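Lithostathine-1-alpha (Homo sapiens, PDB 1QDD) is a secreted C-type lectin protein that might inhibit spontaneous calcium carbonate precipitation and may be associated with regeneration of pancreas and brain. Local coordinates at residues R87-S92 against K100-G105; Y27-R32 against D39-N44. The protein carries 1 engineered substitution. All coordinates share one frame; numbering follows the deposited sequence.

Interaction 1: R87-S92 against K100-G105. Engineered in segment 87-92: Ala88 (natural residue Arg).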
loop_
_atom_site.group_PDB
_atom_site.type_symbol
_atom_site.label_atom_id
_atom_site.label_comp_id
_atom_site.label_asym_id
_atom_site.label_seq_id
_atom_site.Cartn_x
_atom_site.Cartn_y
_atom_site.Cartn_z
ATOM N N ARG A 87 -17.538 7.094 -6.101
ATOM C CA ARG A 87 -16.370 7.954 -6.098
ATOM C C ARG A 87 -16.092 8.583 -4.749
ATOM O O ARG A 87 -15.655 9.720 -4.597
ATOM C CB ARG A 87 -16.474 8.953 -7.258
ATOM C CG ARG A 87 -15.771 8.460 -8.484
ATOM C CD ARG A 87 -16.399 7.243 -9.186
ATOM N NE ARG A 87 -15.260 7.051 -10.105
ATOM C CZ ARG A 87 -14.306 6.156 -9.970
ATOM N NH1 ARG A 87 -14.390 5.194 -9.065
ATOM N NH2 ARG A 87 -13.294 6.113 -10.838
ATOM N N ALA A 88 -16.276 7.792 -3.691
ATOM C CA ALA A 88 -15.921 8.134 -2.324
ATOM C C ALA A 88 -14.847 7.141 -1.846
ATOM O O ALA A 88 -15.141 5.961 -1.631
ATOM C CB ALA A 88 -17.119 8.113 -1.395
ATOM N N TRP A 89 -13.604 7.601 -1.753
ATOM C CA TRP A 89 -12.451 6.732 -1.562
ATOM C C TRP A 89 -12.120 6.460 -0.118
ATOM O O TRP A 89 -12.216 7.332 0.760
ATOM C CB TRP A 89 -11.219 7.333 -2.278
ATOM C CG TRP A 89 -11.455 7.558 -3.739
ATOM C CD1 TRP A 89 -11.915 8.696 -4.329
ATOM C CD2 TRP A 89 -11.315 6.593 -4.787
ATOM N NE1 TRP A 89 -12.070 8.501 -5.678
ATOM C CE2 TRP A 89 -11.723 7.212 -5.991
ATOM C CE3 TRP A 89 -10.917 5.264 -4.837
ATOM C CZ2 TRP A 89 -11.705 6.549 -7.214
ATOM C CZ3 TRP A 89 -10.895 4.597 -6.054
ATOM C CH2 TRP A 89 -11.296 5.247 -7.225
ATOM N N HIS A 90 -11.748 5.226 0.213
ATOM C CA HIS A 90 -11.370 4.827 1.548
ATOM C C HIS A 90 -10.132 3.932 1.548
ATOM O O HIS A 90 -9.913 3.147 0.615
ATOM C CB HIS A 90 -12.465 3.974 2.229
ATOM C CG HIS A 90 -13.736 4.723 2.503
ATOM N ND1 HIS A 90 -13.993 5.352 3.697
ATOM C CD2 HIS A 90 -14.806 4.940 1.702
ATOM C CE1 HIS A 90 -15.191 5.937 3.621
ATOM N NE2 HIS A 90 -15.695 5.702 2.430
ATOM N N TRP A 91 -9.329 3.999 2.592
ATOM C CA TRP A 91 -8.184 3.117 2.802
ATOM C C TRP A 91 -8.696 1.854 3.485
ATOM O O TRP A 91 -9.504 1.925 4.433
ATOM C CB TRP A 91 -7.100 3.740 3.695
ATOM C CG TRP A 91 -6.339 4.851 3.049
ATOM C CD1 TRP A 91 -6.419 6.183 3.367
ATOM C CD2 TRP A 91 -5.426 4.780 1.948
ATOM N NE1 TRP A 91 -5.609 6.931 2.542
ATOM C CE2 TRP A 91 -4.977 6.079 1.658
ATOM C CE3 TRP A 91 -4.911 3.719 1.193
ATOM C CZ2 TRP A 91 -4.109 6.361 0.613
ATOM C CZ3 TRP A 91 -4.043 3.993 0.149
ATOM C CH2 TRP A 91 -3.645 5.304 -0.123
ATOM N N SER A 92 -8.233 0.670 3.102
ATOM C CA SER A 92 -8.647 -0.589 3.720
ATOM C C SER A 92 -8.295 -0.617 5.195
ATOM O O SER A 92 -9.003 -1.303 5.969
ATOM C CB SER A 92 -8.064 -1.787 2.975
ATOM O OG SER A 92 -6.663 -1.851 3.068
ATOM N N LYS A 100 -3.267 12.812 -1.440
ATOM C CA LYS A 100 -3.686 12.246 -2.730
ATOM C C LYS A 100 -2.592 12.498 -3.765
ATOM O O LYS A 100 -1.856 13.482 -3.717
ATOM C CB LYS A 100 -5.024 12.791 -3.193
ATOM C CG LYS A 100 -5.053 14.269 -3.542
ATOM C CD LYS A 100 -6.456 14.687 -3.977
ATOM C CE LYS A 100 -6.505 16.161 -4.329
ATOM N NZ LYS A 100 -6.339 17.013 -3.117
ATOM N N SER A 101 -2.501 11.586 -4.738
ATOM C CA SER A 101 -1.495 11.710 -5.797
ATOM C C SER A 101 -1.970 11.128 -7.119
ATOM O O SER A 101 -1.314 10.252 -7.695
ATOM C CB SER A 101 -0.210 11.026 -5.312
ATOM O OG SER A 101 0.884 11.419 -6.127
ATOM N N TRP A 102 -3.114 11.568 -7.607
ATOM C CA TRP A 102 -3.683 11.068 -8.855
ATOM C C TRP A 102 -2.829 11.431 -10.059
ATOM O O TRP A 102 -2.368 12.567 -10.203
ATOM C CB TRP A 102 -5.105 11.599 -9.011
ATOM C CG TRP A 102 -6.067 11.114 -7.976
ATOM C CD1 TRP A 102 -6.660 11.874 -6.997
ATOM C CD2 TRP A 102 -6.578 9.792 -7.819
ATOM N NE1 TRP A 102 -7.508 11.095 -6.260
ATOM C CE2 TRP A 102 -7.486 9.814 -6.733
ATOM C CE3 TRP A 102 -6.393 8.579 -8.505
ATOM C CZ2 TRP A 102 -8.171 8.681 -6.318
ATOM C CZ3 TRP A 102 -7.095 7.465 -8.086
ATOM C CH2 TRP A 102 -7.980 7.518 -6.993
ATOM N N GLY A 103 -2.671 10.482 -10.981
ATOM C CA GLY A 103 -2.014 10.759 -12.269
ATOM C C GLY A 103 -2.965 11.461 -13.237
ATOM O O GLY A 103 -4.132 11.678 -12.956
ATOM N N ILE A 104 -2.414 11.825 -14.402
ATOM C CA ILE A 104 -3.160 12.525 -15.446
ATOM C C ILE A 104 -4.414 11.761 -15.840
ATOM O O ILE A 104 -4.342 10.566 -16.126
ATOM C CB ILE A 104 -2.244 12.738 -16.680
ATOM C CG1 ILE A 104 -1.084 13.669 -16.342
ATOM C CG2 ILE A 104 -3.048 13.259 -17.866
ATOM C CD1 ILE A 104 0.062 13.686 -17.332
ATOM N N GLY A 105 -5.581 12.399 -15.781
ATOM C CA GLY A 105 -6.834 11.793 -16.184
ATOM C C GLY A 105 -7.488 10.877 -15.168
ATOM O O GLY A 105 -8.483 10.201 -15.457
#

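Interaction 2: Y27-R32 against D39-N44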
loop_
_atom_site.group_PDB
_atom_site.type_symbol
_atom_site.label_atom_id
_atom_site.label_comp_id
_atom_site.label_asym_id
_atom_site.label_seq_id
_atom_site.Cartn_x
_atom_site.Cartn_y
_atom_site.Cartn_z
ATOM N N TYR A 27 6.706 -4.079 3.041
ATOM C CA TYR A 27 7.374 -4.978 2.099
ATOM C C TYR A 27 6.599 -5.051 0.789
ATOM O O TYR A 27 5.379 -4.910 0.744
ATOM C CB TYR A 27 7.593 -6.396 2.625
ATOM C CG TYR A 27 6.357 -7.132 3.070
ATOM C CD1 TYR A 27 5.671 -7.971 2.214
ATOM C CD2 TYR A 27 5.847 -6.975 4.354
ATOM C CE1 TYR A 27 4.522 -8.639 2.611
ATOM C CE2 TYR A 27 4.716 -7.641 4.775
ATOM C CZ TYR A 27 4.065 -8.478 3.902
ATOM O OH TYR A 27 2.927 -9.148 4.317
ATOM N N PHE A 28 7.324 -5.278 -0.304
ATOM C CA PHE A 28 6.800 -5.460 -1.647
ATOM C C PHE A 28 6.711 -6.959 -1.949
ATOM O O PHE A 28 7.690 -7.700 -1.715
ATOM C CB PHE A 28 7.700 -4.768 -2.677
ATOM C CG PHE A 28 7.358 -5.054 -4.117
ATOM C CD1 PHE A 28 8.233 -5.794 -4.902
ATOM C CD2 PHE A 28 6.186 -4.605 -4.695
ATOM C CE1 PHE A 28 7.947 -6.074 -6.228
ATOM C CE2 PHE A 28 5.895 -4.879 -6.011
ATOM C CZ PHE A 28 6.770 -5.615 -6.786
ATOM N N ASN A 29 5.582 -7.475 -2.365
ATOM C CA ASN A 29 5.359 -8.876 -2.726
ATOM C C ASN A 29 5.070 -8.953 -4.224
ATOM O O ASN A 29 4.087 -8.365 -4.698
ATOM C CB ASN A 29 4.198 -9.436 -1.900
ATOM C CG ASN A 29 4.010 -10.930 -1.961
ATOM O OD1 ASN A 29 3.406 -11.585 -1.076
ATOM N ND2 ASN A 29 4.480 -11.557 -3.014
ATOM N N GLU A 30 5.893 -9.667 -4.992
ATOM C CA GLU A 30 5.743 -9.787 -6.441
ATOM C C GLU A 30 4.706 -10.785 -6.896
ATOM O O GLU A 30 4.480 -10.958 -8.120
ATOM C CB GLU A 30 7.115 -10.013 -7.109
ATOM C CG GLU A 30 7.207 -9.413 -8.514
ATOM C CD GLU A 30 8.604 -9.503 -9.089
ATOM O OE1 GLU A 30 9.102 -10.636 -9.249
ATOM O OE2 GLU A 30 9.208 -8.452 -9.382
ATOM N N ASP A 31 3.936 -11.400 -6.031
ATOM C CA ASP A 31 2.816 -12.265 -6.364
ATOM C C ASP A 31 1.670 -11.469 -6.979
ATOM O O ASP A 31 1.296 -10.429 -6.403
ATOM C CB ASP A 31 2.320 -12.886 -5.063
ATOM C CG ASP A 31 1.226 -13.916 -5.237
ATOM O OD1 ASP A 31 1.045 -14.446 -6.346
ATOM O OD2 ASP A 31 0.564 -14.182 -4.211
ATOM N N ARG A 32 1.071 -11.962 -8.044
ATOM C CA ARG A 32 -0.031 -11.286 -8.727
ATOM C C ARG A 32 -1.362 -11.804 -8.234
ATOM O O ARG A 32 -1.719 -12.975 -8.386
ATOM C CB ARG A 32 0.126 -11.466 -10.242
ATOM C CG ARG A 32 1.378 -10.805 -10.800
ATOM C CD ARG A 32 2.591 -11.731 -10.773
ATOM N NE ARG A 32 3.616 -11.253 -11.693
ATOM C CZ ARG A 32 4.421 -10.214 -11.513
ATOM N NH1 ARG A 32 4.359 -9.507 -10.398
ATOM N NH2 ARG A 32 5.288 -9.899 -12.471
ATOM N N ASP A 39 -5.053 -7.729 -0.100
ATOM C CA ASP A 39 -5.304 -7.196 1.241
ATOM C C ASP A 39 -5.424 -8.315 2.275
ATOM O O ASP A 39 -4.909 -8.163 3.390
ATOM C CB ASP A 39 -6.536 -6.296 1.240
ATOM C CG ASP A 39 -6.647 -5.455 2.492
ATOM O OD1 ASP A 39 -5.795 -4.582 2.747
ATOM O OD2 ASP A 39 -7.611 -5.658 3.269
ATOM N N LEU A 40 -6.030 -9.437 1.923
ATOM C CA LEU A 40 -6.106 -10.586 2.833
ATOM C C LEU A 40 -4.736 -11.146 3.145
ATOM O O LEU A 40 -4.454 -11.496 4.304
ATOM C CB LEU A 40 -7.036 -11.658 2.250
ATOM C CG LEU A 40 -8.531 -11.338 2.279
ATOM C CD1 LEU A 40 -9.324 -12.379 1.495
ATOM C CD2 LEU A 40 -9.066 -11.231 3.699
ATOM N N TYR A 41 -3.807 -11.216 2.184
ATOM C CA TYR A 41 -2.450 -11.666 2.448
ATOM C C TYR A 41 -1.817 -10.753 3.488
ATOM O O TYR A 41 -1.198 -11.182 4.477
ATOM C CB TYR A 41 -1.597 -11.715 1.162
ATOM C CG TYR A 41 -0.173 -12.168 1.407
ATOM C CD1 TYR A 41 0.213 -13.490 1.169
ATOM C CD2 TYR A 41 0.808 -11.315 1.885
ATOM C CE1 TYR A 41 1.512 -13.916 1.409
ATOM C CE2 TYR A 41 2.092 -11.733 2.143
ATOM C CZ TYR A 41 2.447 -13.037 1.894
ATOM O OH TYR A 41 3.745 -13.448 2.151
ATOM N N CYS A 42 -1.947 -9.428 3.288
ATOM C CA CYS A 42 -1.371 -8.485 4.232
ATOM C C CYS A 42 -1.945 -8.633 5.638
ATOM O O CYS A 42 -1.210 -8.473 6.625
ATOM C CB CYS A 42 -1.541 -7.049 3.762
ATOM S SG CYS A 42 -0.851 -6.569 2.174
ATOM N N GLN A 43 -3.236 -8.922 5.756
ATOM C CA GLN A 43 -3.879 -9.111 7.055
ATOM C C GLN A 43 -3.343 -10.360 7.742
ATOM O O GLN A 43 -3.185 -10.399 8.968
ATOM C CB GLN A 43 -5.397 -9.227 6.874
ATOM C CG GLN A 43 -6.102 -7.954 6.470
ATOM C CD GLN A 43 -7.605 -8.033 6.340
ATOM O OE1 GLN A 43 -8.178 -7.561 5.353
ATOM N NE2 GLN A 43 -8.261 -8.608 7.339
ATOM N N ASN A 44 -3.114 -11.417 6.971
ATOM C CA ASN A 44 -2.663 -12.695 7.522
ATOM C C ASN A 44 -1.251 -12.635 8.063
ATOM O O ASN A 44 -0.921 -13.421 8.975
ATOM C CB ASN A 44 -2.812 -13.797 6.476
ATOM C CG ASN A 44 -4.232 -14.209 6.168
ATOM O OD1 ASN A 44 -5.152 -13.992 6.952
ATOM N ND2 ASN A 44 -4.431 -14.803 4.997
HETATM O O HOH W 1 1.519 -7.736 6.362
#

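Interaction 1: R87-S92 against K100-G105
Trp89 (chi1 -57°) and Trp102 (chi1 -65°) both set CG opposite the carbonyl carbon and beside the backbone N, and with both CB atoms directed at the partner segment the two indoles meet well away from their backbones. Even the nearest pair of backbone CA atoms, Trp89 CA and Lys100 CA, is 10.4 Å apart, so the contact belongs to the rings alone and buries 96 Å². It is an edge-to-face pair: the benzo edge of Trp102 approaches one face of Trp89, with the six-membered rings inclined at 57° and their centroids 5.1 Å apart. Trp102 CH2 stands 3.8 Å above the plane of the Trp89 indole, displaced toward its rim, and comes within 3.9 Å of Trp89 CZ2. Beside it, Trp102 CZ2 lies over the junction of the two Trp89 rings, 3.9 Å from Trp89 CE2. In the C-type lectin fold Trp89 immediately precedes short strand 90-91, while Trp102 comes from the following long irregular loop, before strand 115-119. Leu80, the leucine of the family's WIGL sequence, and Val116 on strand 115-119 each touch both indoles, and Trp102 makes another edge-to-face pair with Trp127. Next to Trp89 in the chain is the engineered Ala88, and Arg87, two residues before Trp89, forms salt bridges with Asp82 and Asp129.

Interaction 2: Y27-R32 against D39-N44
Tyr27 reaches Cys42 through a water molecule that donates a hydrogen bond of 2.8 Å to Cys42 O and bonds to Tyr27 OH at 2.9 Å. The phenol itself ends beside the helix, with Tyr27 OH 4.3 Å from Cys42 CA. Tyr27 gets there with its CG between the backbone N and the carbonyl carbon (chi1 57°), which swings the ring from strand 24-33 toward helix 35-44. There it meets Tyr41 obliquely, edge against edge: Tyr27 OH lies near the plane of the Tyr41 ring, 3.5 Å from Tyr41 CE2, and Tyr27 CE1 is 4.0 Å from the same carbon. Asn29, two residues further along the strand, brings its amide over one face of the Tyr41 ring, the two planes standing at 75°. The axes of segments 27-32 and 39-44 approach to 11.4 Å, a gap spanned by these long side chains. This is the first helix of the C-type lectin domain laid against the sheet; Cys42 is disulfide-bonded to Cys140 of strand 136-143, the neighbour of strand 24-33, so the helix is covalently tied to the sheet. Tyr41 thus has an amide over one face and a phenol at its edge. With no direct hydrogen bond assigned between the two segments, the water carries the polar link from Tyr27 OH to Cys42 O, and the rest of the contact rests on the Tyr41 ring.

In the fold
From the N terminus, strand 24-33 runs into helix 35-44, and interaction 2 closes this short connection by folding the helix back over the strand. Interaction 1 comes later, after helix 56-68 and strands 75-78 and 80-81; it closes a loop of seven residues, 93-99, between its two segments and ties the start of strand 90-91 to the loop before strand 115-119. The two closures follow one another in series, neither nested nor crossed, with centres about 20 Å apart on opposite sides of the chain's centre. They still meet: Ser92 OG and Asp39 OD1 lie 2.9 Å apart, a probable hydrogen bond joining the first helix to the residue just after strand 90-91 of the small two-stranded sheet.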